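Local coordinates for protein queuine lyase (PDB 6P78) that probably cleaves a carbon-nitrogen bond of queuine as a radical SAM lyase, binding S-adenosylmethionine and a [4Fe-4S] cluster, at residues A[33-38]-A[237-242]; A[44-49]-A[121-126]; A[72-77]-A[104-109]; A[208-211]-A[216-219]. All blocks are in the same frame, centred on the assembly; numbering follows the deposited sequence. Where two conformers were deposited one is given.

Interaction 1: A[33-38]-A[237-242]; sequences DKREIV and KYDYLG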
# COMPACT_ATOMS: atom_id res chain seq x y z
N ASP A 33 -11.87 -2.93 8.39
CA ASP A 33 -12.29 -3.93 7.40
C ASP A 33 -11.45 -5.19 7.59
O ASP A 33 -10.43 -5.39 6.93
CB ASP A 33 -12.13 -3.36 5.99
CG ASP A 33 -12.87 -4.17 4.94
OD1 ASP A 33 -13.79 -4.92 5.32
OD2 ASP A 33 -12.54 -4.05 3.74
N LYS A 34 -11.89 -6.06 8.51
CA LYS A 34 -11.11 -7.26 8.83
C LYS A 34 -10.87 -8.10 7.59
O LYS A 34 -11.76 -8.28 6.75
CB LYS A 34 -11.83 -8.09 9.90
CG LYS A 34 -12.20 -7.32 11.17
CD LYS A 34 -12.77 -8.27 12.24
CE LYS A 34 -13.19 -7.53 13.51
NZ LYS A 34 -13.67 -8.45 14.57
N ARG A 35 -9.64 -8.60 7.46
CA ARG A 35 -9.24 -9.28 6.24
C ARG A 35 -7.97 -10.07 6.48
O ARG A 35 -7.20 -9.79 7.41
CB ARG A 35 -9.00 -8.27 5.11
CG ARG A 35 -7.93 -7.20 5.37
CD ARG A 35 -8.13 -6.15 4.33
NE ARG A 35 -7.17 -5.04 4.36
CZ ARG A 35 -7.38 -3.88 4.98
NH1 ARG A 35 -8.47 -3.68 5.71
NH2 ARG A 35 -6.46 -2.92 4.88
N GLU A 36 -7.73 -11.05 5.59
CA GLU A 36 -6.44 -11.69 5.50
C GLU A 36 -5.50 -10.81 4.69
O GLU A 36 -5.94 -10.06 3.82
CB GLU A 36 -6.57 -13.07 4.83
CG GLU A 36 -7.35 -14.08 5.66
CD GLU A 36 -7.68 -15.32 4.86
OE1 GLU A 36 -8.67 -15.27 4.08
OE2 GLU A 36 -6.95 -16.33 4.99
N ILE A 37 -4.21 -10.86 5.02
CA ILE A 37 -3.21 -10.12 4.25
C ILE A 37 -2.01 -11.03 4.00
O ILE A 37 -1.61 -11.81 4.88
CB ILE A 37 -2.78 -8.81 4.94
CG1 ILE A 37 -1.83 -8.00 4.02
CG2 ILE A 37 -2.15 -9.04 6.30
CD1 ILE A 37 -1.56 -6.57 4.52
N VAL A 38 -1.48 -10.96 2.78
CA VAL A 38 -0.28 -11.70 2.42
C VAL A 38 0.74 -10.74 1.83
O VAL A 38 0.38 -9.83 1.09
CB VAL A 38 -0.57 -12.86 1.44
CG1 VAL A 38 -1.44 -13.91 2.13
CG2 VAL A 38 -1.21 -12.36 0.15
N LYS A 237 -12.68 4.58 8.23
CA LYS A 237 -12.37 4.53 6.81
C LYS A 237 -10.90 4.31 6.52
O LYS A 237 -10.56 3.87 5.41
CB LYS A 237 -12.80 5.83 6.12
CG LYS A 237 -14.30 6.08 6.22
CD LYS A 237 -14.66 7.49 5.77
CE LYS A 237 -14.22 7.75 4.36
NZ LYS A 237 -14.85 9.00 3.83
N TYR A 238 -10.02 4.62 7.46
CA TYR A 238 -8.59 4.79 7.18
C TYR A 238 -7.80 3.90 8.12
O TYR A 238 -8.06 3.89 9.32
CB TYR A 238 -8.17 6.27 7.34
CG TYR A 238 -9.03 7.21 6.52
CD1 TYR A 238 -9.10 7.08 5.14
CD2 TYR A 238 -9.82 8.18 7.13
CE1 TYR A 238 -9.90 7.89 4.38
CE2 TYR A 238 -10.62 9.03 6.37
CZ TYR A 238 -10.66 8.88 5.00
OH TYR A 238 -11.45 9.68 4.24
N ASP A 239 -6.86 3.14 7.57
CA ASP A 239 -5.99 2.32 8.40
C ASP A 239 -4.84 3.18 8.91
O ASP A 239 -4.27 3.98 8.16
CB ASP A 239 -5.45 1.13 7.62
CG ASP A 239 -6.55 0.15 7.22
OD1 ASP A 239 -7.36 -0.23 8.11
OD2 ASP A 239 -6.63 -0.21 6.03
N TYR A 240 -4.47 3.00 10.17
CA TYR A 240 -3.45 3.84 10.77
C TYR A 240 -2.33 2.93 11.28
O TYR A 240 -2.59 2.03 12.08
CB TYR A 240 -4.06 4.68 11.90
CG TYR A 240 -3.19 5.76 12.50
CD1 TYR A 240 -2.10 5.44 13.31
CD2 TYR A 240 -3.51 7.11 12.33
CE1 TYR A 240 -1.31 6.44 13.88
CE2 TYR A 240 -2.73 8.10 12.90
CZ TYR A 240 -1.64 7.76 13.68
OH TYR A 240 -0.88 8.77 14.26
N LEU A 241 -1.10 3.15 10.79
CA LEU A 241 0.04 2.30 11.19
C LEU A 241 1.09 3.16 11.88
O LEU A 241 1.83 3.90 11.21
CB LEU A 241 0.66 1.56 10.01
CG LEU A 241 -0.11 0.38 9.45
CD1 LEU A 241 -1.13 0.87 8.46
CD2 LEU A 241 0.84 -0.63 8.80
N GLY A 242 1.18 3.05 13.20
CA GLY A 242 2.24 3.75 13.92
C GLY A 242 3.62 3.18 13.62
O GLY A 242 4.62 3.89 13.69
O HOH W 1 -9.48 -1.39 7.02

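Interaction 2: A[44-49]-A[121-126]; sequences PCIWGK and YLYKKK. With SF4 (iron/sulfur cluster), chain B.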
# COMPACT_ATOMS: atom_id res chain seq x y z
N PRO A 44 11.72 -6.95 -9.68
CA PRO A 44 12.03 -5.58 -9.25
C PRO A 44 10.94 -4.56 -9.57
O PRO A 44 10.34 -4.57 -10.64
CB PRO A 44 13.33 -5.28 -10.01
CG PRO A 44 14.01 -6.60 -10.05
CD PRO A 44 12.92 -7.63 -10.19
N CYS A 45 10.69 -3.69 -8.61
CA CYS A 45 9.78 -2.56 -8.80
C CYS A 45 10.16 -1.78 -10.07
O CYS A 45 11.34 -1.48 -10.30
CB CYS A 45 9.85 -1.68 -7.57
SG CYS A 45 8.88 -0.19 -7.72
N ILE A 46 9.17 -1.48 -10.91
CA ILE A 46 9.50 -0.90 -12.21
C ILE A 46 10.04 0.50 -12.04
O ILE A 46 10.76 1.01 -12.91
CB ILE A 46 8.30 -0.93 -13.16
CG1 ILE A 46 7.09 -0.25 -12.53
CG2 ILE A 46 8.01 -2.37 -13.59
CD1 ILE A 46 6.81 1.14 -13.06
N TRP A 47 9.70 1.16 -10.94
CA TRP A 47 10.28 2.49 -10.66
C TRP A 47 11.53 2.28 -9.81
O TRP A 47 12.65 2.50 -10.28
CB TRP A 47 9.23 3.39 -10.00
CG TRP A 47 9.76 4.75 -9.61
CD1 TRP A 47 9.79 5.29 -8.35
CD2 TRP A 47 10.31 5.75 -10.48
NE1 TRP A 47 10.35 6.55 -8.38
CE2 TRP A 47 10.67 6.85 -9.68
CE3 TRP A 47 10.52 5.81 -11.86
CZ2 TRP A 47 11.24 8.01 -10.22
CZ3 TRP A 47 11.09 6.96 -12.40
CH2 TRP A 47 11.45 8.05 -11.57
N GLY A 48 11.35 1.85 -8.57
CA GLY A 48 12.49 1.46 -7.75
C GLY A 48 13.40 2.58 -7.30
O GLY A 48 14.48 2.30 -6.78
N LYS A 49 13.02 3.85 -7.45
CA LYS A 49 13.93 4.95 -7.17
C LYS A 49 13.43 5.91 -6.09
O LYS A 49 14.02 6.98 -5.89
CB LYS A 49 14.24 5.70 -8.47
CG LYS A 49 15.01 4.82 -9.44
CD LYS A 49 15.53 5.61 -10.61
CE LYS A 49 14.41 5.94 -11.56
NZ LYS A 49 14.84 6.95 -12.58
N TYR A 121 1.37 4.75 -9.35
CA TYR A 121 0.58 5.55 -10.29
C TYR A 121 0.93 5.29 -11.74
O TYR A 121 0.08 5.51 -12.63
CB TYR A 121 0.80 7.03 -9.97
CG TYR A 121 -0.33 7.90 -10.45
CD1 TYR A 121 -1.58 7.83 -9.87
CD2 TYR A 121 -0.13 8.80 -11.48
CE1 TYR A 121 -2.61 8.63 -10.30
CE2 TYR A 121 -1.16 9.62 -11.91
CZ TYR A 121 -2.39 9.52 -11.33
OH TYR A 121 -3.43 10.31 -11.77
N LEU A 122 2.17 4.91 -12.04
CA LEU A 122 2.57 4.64 -13.41
C LEU A 122 1.78 3.49 -14.02
O LEU A 122 1.80 3.34 -15.25
CB LEU A 122 4.06 4.32 -13.49
CG LEU A 122 5.01 5.51 -13.28
CD1 LEU A 122 6.46 5.01 -13.18
CD2 LEU A 122 4.87 6.48 -14.43
N TYR A 123 1.16 2.64 -13.20
CA TYR A 123 0.31 1.55 -13.68
C TYR A 123 -1.15 1.96 -13.87
O TYR A 123 -1.98 1.09 -14.13
CB TYR A 123 0.35 0.38 -12.70
CG TYR A 123 1.59 -0.43 -12.77
CD1 TYR A 123 1.79 -1.33 -13.81
CD2 TYR A 123 2.57 -0.32 -11.79
CE1 TYR A 123 2.93 -2.09 -13.87
CE2 TYR A 123 3.73 -1.08 -11.86
CZ TYR A 123 3.90 -1.96 -12.90
OH TYR A 123 5.06 -2.72 -12.95
N LYS A 124 -1.47 3.26 -13.79
CA LYS A 124 -2.86 3.70 -13.78
C LYS A 124 -3.68 3.07 -14.91
O LYS A 124 -4.82 2.65 -14.70
CB LYS A 124 -2.92 5.23 -13.90
CG LYS A 124 -4.33 5.78 -13.81
CD LYS A 124 -4.31 7.30 -13.91
CE LYS A 124 -5.71 7.90 -13.77
NZ LYS A 124 -5.66 9.34 -14.13
N LYS A 125 -3.13 3.02 -16.13
CA LYS A 125 -3.92 2.59 -17.27
C LYS A 125 -4.15 1.08 -17.31
O LYS A 125 -4.97 0.62 -18.12
CB LYS A 125 -3.24 3.06 -18.57
CG LYS A 125 -3.08 4.57 -18.67
CD LYS A 125 -4.42 5.23 -18.85
CE LYS A 125 -4.25 6.72 -19.06
NZ LYS A 125 -4.83 7.41 -17.90
N LYS A 126 -3.47 0.30 -16.47
CA LYS A 126 -3.67 -1.14 -16.44
C LYS A 126 -4.76 -1.57 -15.46
O LYS A 126 -5.17 -2.74 -15.48
CB LYS A 126 -2.35 -1.84 -16.04
CG LYS A 126 -1.26 -1.73 -17.10
CD LYS A 126 -0.10 -2.66 -16.81
CE LYS A 126 -0.13 -3.88 -17.71
NZ LYS A 126 0.24 -3.55 -19.12
FE1 SF4 B . 8.85 0.95 -5.60
FE2 SF4 B . 6.66 1.86 -4.23
FE3 SF4 B . 8.78 3.45 -4.64
FE4 SF4 B . 9.14 1.42 -3.03
S1 SF4 B . 7.66 3.15 -2.64
S2 SF4 B . 10.59 2.03 -4.70
S3 SF4 B . 7.79 -0.17 -3.90
S4 SF4 B . 7.44 2.66 -6.21

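Interaction 3: A[72-77]-A[104-109]; sequences EVLNKI and YKIIGE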
# COMPACT_ATOMS: atom_id res chain seq x y z
N GLU A 72 3.55 -21.10 -1.11
CA GLU A 72 3.43 -21.55 0.27
C GLU A 72 2.65 -20.55 1.13
O GLU A 72 2.00 -20.95 2.10
CB GLU A 72 4.80 -21.82 0.88
CG GLU A 72 5.62 -22.81 0.08
CD GLU A 72 4.99 -24.20 0.08
OE1 GLU A 72 4.83 -24.78 -1.02
OE2 GLU A 72 4.62 -24.71 1.17
N VAL A 73 2.72 -19.27 0.79
CA VAL A 73 1.92 -18.28 1.50
C VAL A 73 0.46 -18.39 1.11
O VAL A 73 -0.43 -18.38 1.96
CB VAL A 73 2.46 -16.87 1.21
CG1 VAL A 73 1.64 -15.84 1.98
CG2 VAL A 73 3.94 -16.79 1.56
N LEU A 74 0.20 -18.52 -0.20
CA LEU A 74 -1.16 -18.53 -0.71
C LEU A 74 -1.95 -19.73 -0.19
O LEU A 74 -3.17 -19.66 -0.06
CB LEU A 74 -1.16 -18.54 -2.24
CG LEU A 74 -0.67 -17.24 -2.90
CD1 LEU A 74 -0.72 -17.43 -4.38
CD2 LEU A 74 -1.56 -16.10 -2.50
N ASN A 75 -1.27 -20.84 0.11
CA ASN A 75 -1.94 -21.99 0.71
C ASN A 75 -2.64 -21.65 2.02
O ASN A 75 -3.53 -22.41 2.44
CB ASN A 75 -0.92 -23.09 0.98
CG ASN A 75 -0.46 -23.77 -0.27
OD1 ASN A 75 -1.12 -23.69 -1.31
ND2 ASN A 75 0.66 -24.48 -0.17
N LYS A 76 -2.26 -20.57 2.69
CA LYS A 76 -2.86 -20.25 3.98
C LYS A 76 -4.15 -19.47 3.86
O LYS A 76 -4.84 -19.31 4.87
CB LYS A 76 -1.87 -19.46 4.84
CG LYS A 76 -0.64 -20.26 5.19
CD LYS A 76 0.35 -19.47 6.03
CE LYS A 76 1.63 -20.28 6.22
NZ LYS A 76 2.72 -19.41 6.74
N ILE A 77 -4.48 -18.94 2.67
CA ILE A 77 -5.68 -18.13 2.53
C ILE A 77 -6.93 -19.00 2.64
O ILE A 77 -7.05 -20.03 1.96
CB ILE A 77 -5.66 -17.36 1.20
CG1 ILE A 77 -4.46 -16.40 1.20
CG2 ILE A 77 -6.97 -16.61 1.02
CD1 ILE A 77 -4.31 -15.64 -0.08
N TYR A 104 -6.40 -15.23 -8.46
CA TYR A 104 -7.69 -15.22 -9.13
C TYR A 104 -8.48 -16.49 -8.81
O TYR A 104 -9.68 -16.43 -8.51
CB TYR A 104 -7.48 -15.08 -10.63
CG TYR A 104 -8.72 -15.21 -11.47
CD1 TYR A 104 -9.62 -14.16 -11.59
CD2 TYR A 104 -8.99 -16.39 -12.17
CE1 TYR A 104 -10.75 -14.27 -12.36
CE2 TYR A 104 -10.13 -16.51 -12.95
CZ TYR A 104 -11.01 -15.45 -13.04
OH TYR A 104 -12.14 -15.56 -13.81
N LYS A 105 -7.81 -17.64 -8.87
CA LYS A 105 -8.46 -18.90 -8.55
C LYS A 105 -8.97 -18.90 -7.11
O LYS A 105 -10.12 -19.27 -6.84
CB LYS A 105 -7.49 -20.06 -8.75
CG LYS A 105 -7.35 -20.55 -10.18
CD LYS A 105 -6.09 -21.40 -10.30
CE LYS A 105 -5.97 -22.08 -11.65
NZ LYS A 105 -4.79 -21.54 -12.41
N ILE A 106 -8.13 -18.45 -6.18
CA ILE A 106 -8.48 -18.46 -4.77
C ILE A 106 -9.68 -17.56 -4.50
O ILE A 106 -10.54 -17.87 -3.67
CB ILE A 106 -7.25 -18.04 -3.94
CG1 ILE A 106 -6.24 -19.19 -3.89
CG2 ILE A 106 -7.64 -17.57 -2.54
CD1 ILE A 106 -4.88 -18.76 -3.32
N ILE A 107 -9.73 -16.40 -5.16
CA ILE A 107 -10.88 -15.50 -5.03
C ILE A 107 -12.18 -16.25 -5.27
O ILE A 107 -13.16 -16.10 -4.52
CB ILE A 107 -10.74 -14.32 -6.01
CG1 ILE A 107 -9.62 -13.38 -5.58
CG2 ILE A 107 -12.07 -13.61 -6.19
CD1 ILE A 107 -9.53 -13.18 -4.11
N GLY A 108 -12.22 -17.06 -6.33
CA GLY A 108 -13.45 -17.77 -6.65
C GLY A 108 -13.68 -18.95 -5.72
O GLY A 108 -14.81 -19.20 -5.31
N GLU A 109 -12.61 -19.66 -5.36
CA GLU A 109 -12.77 -20.89 -4.59
C GLU A 109 -13.13 -20.60 -3.14
O GLU A 109 -13.89 -21.37 -2.52
CB GLU A 109 -11.49 -21.72 -4.65
CG GLU A 109 -11.11 -22.20 -6.04
CD GLU A 109 -9.76 -22.88 -6.06
OE1 GLU A 109 -8.89 -22.48 -5.25
OE2 GLU A 109 -9.57 -23.81 -6.89

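Interaction 4: A[208-211]-A[216-219]; sequences YRNN and KRDE. With SAM (S-adenosylmethionine), chain D.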
# COMPACT_ATOMS: atom_id res chain seq x y z
N TYR A 208 6.26 7.53 9.61
CA TYR A 208 7.52 7.18 8.97
C TYR A 208 8.46 6.46 9.93
O TYR A 208 8.61 6.85 11.09
CB TYR A 208 8.21 8.45 8.42
CG TYR A 208 9.40 8.09 7.59
CD1 TYR A 208 9.24 7.43 6.38
CD2 TYR A 208 10.69 8.36 8.03
CE1 TYR A 208 10.33 7.05 5.62
CE2 TYR A 208 11.80 7.99 7.28
CZ TYR A 208 11.61 7.34 6.07
OH TYR A 208 12.71 6.97 5.31
N ARG A 209 9.12 5.41 9.44
CA ARG A 209 10.13 4.68 10.21
C ARG A 209 11.50 4.85 9.56
O ARG A 209 11.65 4.65 8.35
CB ARG A 209 9.76 3.19 10.31
CG ARG A 209 10.80 2.36 11.08
CD ARG A 209 10.36 0.90 11.23
NE ARG A 209 10.32 0.21 9.94
CZ ARG A 209 10.08 -1.09 9.79
NH1 ARG A 209 9.86 -1.87 10.84
NH2 ARG A 209 10.08 -1.61 8.57
N ASN A 210 12.50 5.21 10.36
CA ASN A 210 13.87 5.25 9.86
C ASN A 210 14.27 3.87 9.33
O ASN A 210 13.87 2.84 9.88
CB ASN A 210 14.82 5.70 10.96
CG ASN A 210 14.74 7.18 11.22
OD1 ASN A 210 14.31 7.93 10.36
ND2 ASN A 210 15.15 7.62 12.40
N ASN A 211 15.04 3.87 8.24
CA ASN A 211 15.46 2.62 7.62
C ASN A 211 16.87 2.75 7.07
O ASN A 211 17.68 3.55 7.59
CB ASN A 211 14.47 2.18 6.53
CG ASN A 211 14.27 3.24 5.44
OD1 ASN A 211 15.07 4.17 5.30
ND2 ASN A 211 13.22 3.08 4.64
N LYS A 216 14.88 10.70 6.83
CA LYS A 216 14.81 10.57 8.28
C LYS A 216 13.51 11.11 8.86
O LYS A 216 12.92 12.07 8.34
CB LYS A 216 15.99 11.28 8.96
CG LYS A 216 17.35 10.69 8.62
CD LYS A 216 17.35 9.22 9.05
CE LYS A 216 18.68 8.53 8.83
NZ LYS A 216 18.57 7.11 9.31
N ARG A 217 13.11 10.50 9.98
CA ARG A 217 11.99 10.95 10.80
C ARG A 217 12.21 12.35 11.34
O ARG A 217 13.30 12.70 11.79
CB ARG A 217 11.80 10.00 11.99
CG ARG A 217 11.03 8.76 11.66
CD ARG A 217 11.14 7.70 12.77
NE ARG A 217 10.65 8.17 14.07
CZ ARG A 217 9.50 7.79 14.63
NH1 ARG A 217 8.70 6.94 13.99
NH2 ARG A 217 9.15 8.26 15.82
N ASP A 218 11.12 13.15 11.36
CA ASP A 218 11.06 14.42 12.10
C ASP A 218 10.29 14.12 13.39
O ASP A 218 9.07 13.99 13.37
CB ASP A 218 10.39 15.50 11.26
CG ASP A 218 10.36 16.84 11.95
OD1 ASP A 218 10.25 16.87 13.19
OD2 ASP A 218 10.45 17.89 11.25
N GLU A 219 11.01 14.02 14.51
CA GLU A 219 10.35 13.56 15.73
C GLU A 219 9.35 14.57 16.26
O GLU A 219 8.34 14.19 16.86
CB GLU A 219 11.38 13.24 16.82
CG GLU A 219 12.35 12.11 16.47
CD GLU A 219 11.66 10.75 16.31
OE1 GLU A 219 10.54 10.58 16.83
OE2 GLU A 219 12.25 9.86 15.65
N SAM D . 4.75 0.72 -5.19
CA SAM D . 3.47 1.35 -4.92
C SAM D . 3.64 2.85 -4.80
O SAM D . 2.74 3.61 -5.18
OXT SAM D . 4.70 3.34 -4.37
CB SAM D . 2.86 0.74 -3.66
CG SAM D . 3.22 1.38 -2.31
SD SAM D . 4.75 0.79 -1.52
CE SAM D . 4.76 -0.96 -1.98
C5' SAM D . 4.35 0.67 0.26
C4' SAM D . 4.14 1.93 1.12
O4' SAM D . 4.79 1.81 2.38
C3' SAM D . 4.64 3.25 0.56
O3' SAM D . 3.72 3.83 -0.35
C2' SAM D . 4.81 4.10 1.81
O2' SAM D . 3.59 4.79 2.11
C1' SAM D . 5.10 3.08 2.91
N9 SAM D . 6.51 3.15 3.40
C8 SAM D . 7.68 2.87 2.71
N7 SAM D . 8.73 3.07 3.53
C5 SAM D . 8.26 3.48 4.74
C6 SAM D . 8.88 3.84 5.93
N6 SAM D . 10.20 3.81 6.05
N1 SAM D . 8.11 4.23 7.00
C2 SAM D . 6.74 4.28 6.89
N3 SAM D . 6.12 3.93 5.73
C4 SAM D . 6.87 3.52 4.66
O HOH W 2 15.35 10.77 12.67
O HOH W 3 16.24 6.33 7.51

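Interaction 1: A[33-38]-A[237-242]
Arg35 reaches across from strand 35-39 to strand 238-241 and ends in a salt bridge with Asp239. Its CB already points toward the other strand, and CG lies between the backbone N and the carbonyl carbon (chi1 59°), where it comes 3.5 Å from Asp33 O. From CG to NE the chain is extended, flanked by Ile29 and Val83. The two strands are the first and last parallel strands of the incomplete barrel characteristic of radical SAM proteins, so Arg35 and Asp239, approaching from opposite directions, span its open side. NH1 donates to Asp33 O at 2.9 Å, folding the start of the segment back onto the guanidinium, and also to a water at 2.8 Å. That water is held by Asp33 N and donates to Asp239 OD1 at 2.7 Å. NH2 completes the reach with a nearly straight bond (170°) to Asp239 OD2 at 2.9 Å. The oxygen lies in the guanidinium plane, but the donor comes from above the carboxylate, the two planes being 44° apart. The guanidinium also makes a cation-pi contact with Tyr116. Glu85 forms a second salt bridge with NH2, while His202 NE2 is hydrogen-bonded to the same OD2 of Asp239.

Interaction 2: A[44-49]-A[121-126]
Ile46 carries CG1 between its backbone N and carbonyl carbon (chi1 55°), which directs CG1 at the Tyr123 ring. Tyr123 in turn has CG beside its own backbone N (chi1 -76°) and comes at Ile46 from the opposite direction. Ile46 CG1 packs 3.5 Å from Tyr123 CE2. The approach of Ile46 CG2 to Tyr123 OH is so short that the exact pose of this exposed isoleucine is doubtful. Beyond CG1, Ile46 CD1 lies 3.9 Å from Leu122 CD1, and the same leucine methyl stands 4.3 Å from Trp47 CE3, approaching the indole obliquely. Leu122 and Tyr123 belong to the short 3-10 turn 121-123, whereas Ile46 and Trp47 sit in the cluster-binding loop between Cys45 and Cys50. With Cys53 these cysteines form a CX4CX2C motif, one residue longer than the common CX3CX2C of radical SAM enzymes. Cys45 SG binds iron FE1 of the cluster at 2.4 Å, and the indole turns its edge to the sulfide S4, with CD1 4.1 Å away. Outside the pair, Glu94 OE2 takes bonds from both Tyr123 OH and Ile46 N, Trp47 NE1 is bonded to Asn157 O, and the indole meets His120. Apolar groups therefore back the loop beside the cysteine, and the weak bond from Trp47 N to Cys45 SG, 3.6 Å, may slightly offset the negative charge on the cysteine sulfur.

Interaction 3: A[72-77]-A[104-109]
Two neighbouring helices on the outside of the barrel, 63-74 and 97-109, come together where Ile106 packs against Leu74 and Ile77. Ile106 projects from helix 97-109 and divides its two branches between the partners. CG1 lies beside the backbone N (chi1 -75°) and continues extended to CD1, which reaches Leu74, in the last part of helix 63-74. There CD1 rests 3.9 Å from Leu74 CB and 3.8 Å from Leu74 O. The other branch, CG2, stands anti to the backbone N and touches CG2 of Ile77 at 3.7 Å, the two isoleucine side chains crossing at about a right angle. Leu74 and Ile77 are brought to the same side by a type I beta turn, closed by the bond from Ile77 N to Leu74 O at 3.1 Å. The carbonyl oxygen that Ile106 CD1 meets is thus the acceptor of the turn.

In the fold, this is packing between helices of consecutive beta-alpha-beta units: strand 35-39, helix 63-74, strand 83-87, helix 97-109 and strand 114-118 follow one another in the chain, and the three strands run parallel. The turn from Leu74 to Ile77 starts the return to strand 83-87. Beneath the helices, Ile77 lies on Glu36, Val38 and Leu84 of the sheet, and Ile107 also reaches Leu84. Further back along helix 97-109, Leu74 packs on Thr99, Arg102 and Ile103. At the outer margin, Asn75 OD1 accepts a bond from Arg102 NH2, a polar link between the turn and the same helix.

Interaction 4: A[208-211]-A[216-219]
Arg217 grips segment 208-211 at two points. Its backbone N donates to Asn210 OD1 at 2.9 Å, in the carbonyl plane and on a lone pair, with an N-H...O angle of 163°. Its NH1 reaches Tyr208 O at 2.9 Å; the donor comes nearly along the C=O axis, while the oxygen lies somewhat out of the guanidinium plane, and the bond is bent. Between these bonds CG sits at the edge of the Tyr208 ring, 3.7 Å from CD2. The bend at chi3 (59°) returns the guanidinium to Tyr208 O, and Glu219 fixes its rotation: NE and NH2 each bond one carboxylate oxygen, NE to OE2 at 2.8 Å. Two waters complete the seam, one joining Asn210 ND2 to Arg217 O, the other Asn211 N to Lys216 NZ.

Beyond the first shell, the backbone of Arg209 pairs with the adenine edge of S-adenosylmethionine. Arg209 N donates to N1 at 2.9 Å, and N6 donates to Arg209 O at 2.8 Å; Tyr208 CE1 lies 3.3 Å from N6. The side chain of Arg209 turns away to a salt bridge with the C-terminal carboxylate of Asp251. Tyr208 OH is bonded to Ile215 O, closing the loop on itself. This loop links strand 203-207 to helix 219-228: Asp218 caps the helix start through Leu221 N, while the backbones of Tyr208 and Asp218 bond to Val179 and Gly180, on and just after strand 178-179.

Three of the four contacts lie near the bound ligands; interaction 3 is on the outside of the barrel. S-adenosylmethionine joins two of them: its adenine is read beside interaction 4, and its amino N binds iron FE2 of the cluster at 2.4 Å, the cluster anchored by the loop of interaction 2; the two contacts are about 11 Å apart at their nearest atoms. Interaction 1 bridges strands 35-39 and 238-241, with the Arg35 side chain about 7 Å from bound queuine, and comes within about 5 Å of interaction 4 between nearest atoms, without touching. Interaction 3 packs behind strand 35-39, where Val38 CG1 meets Val73 CG1 at 3.6 Å. Interactions 3 and 4 lie farthest apart, with centres about 35 Å from each other.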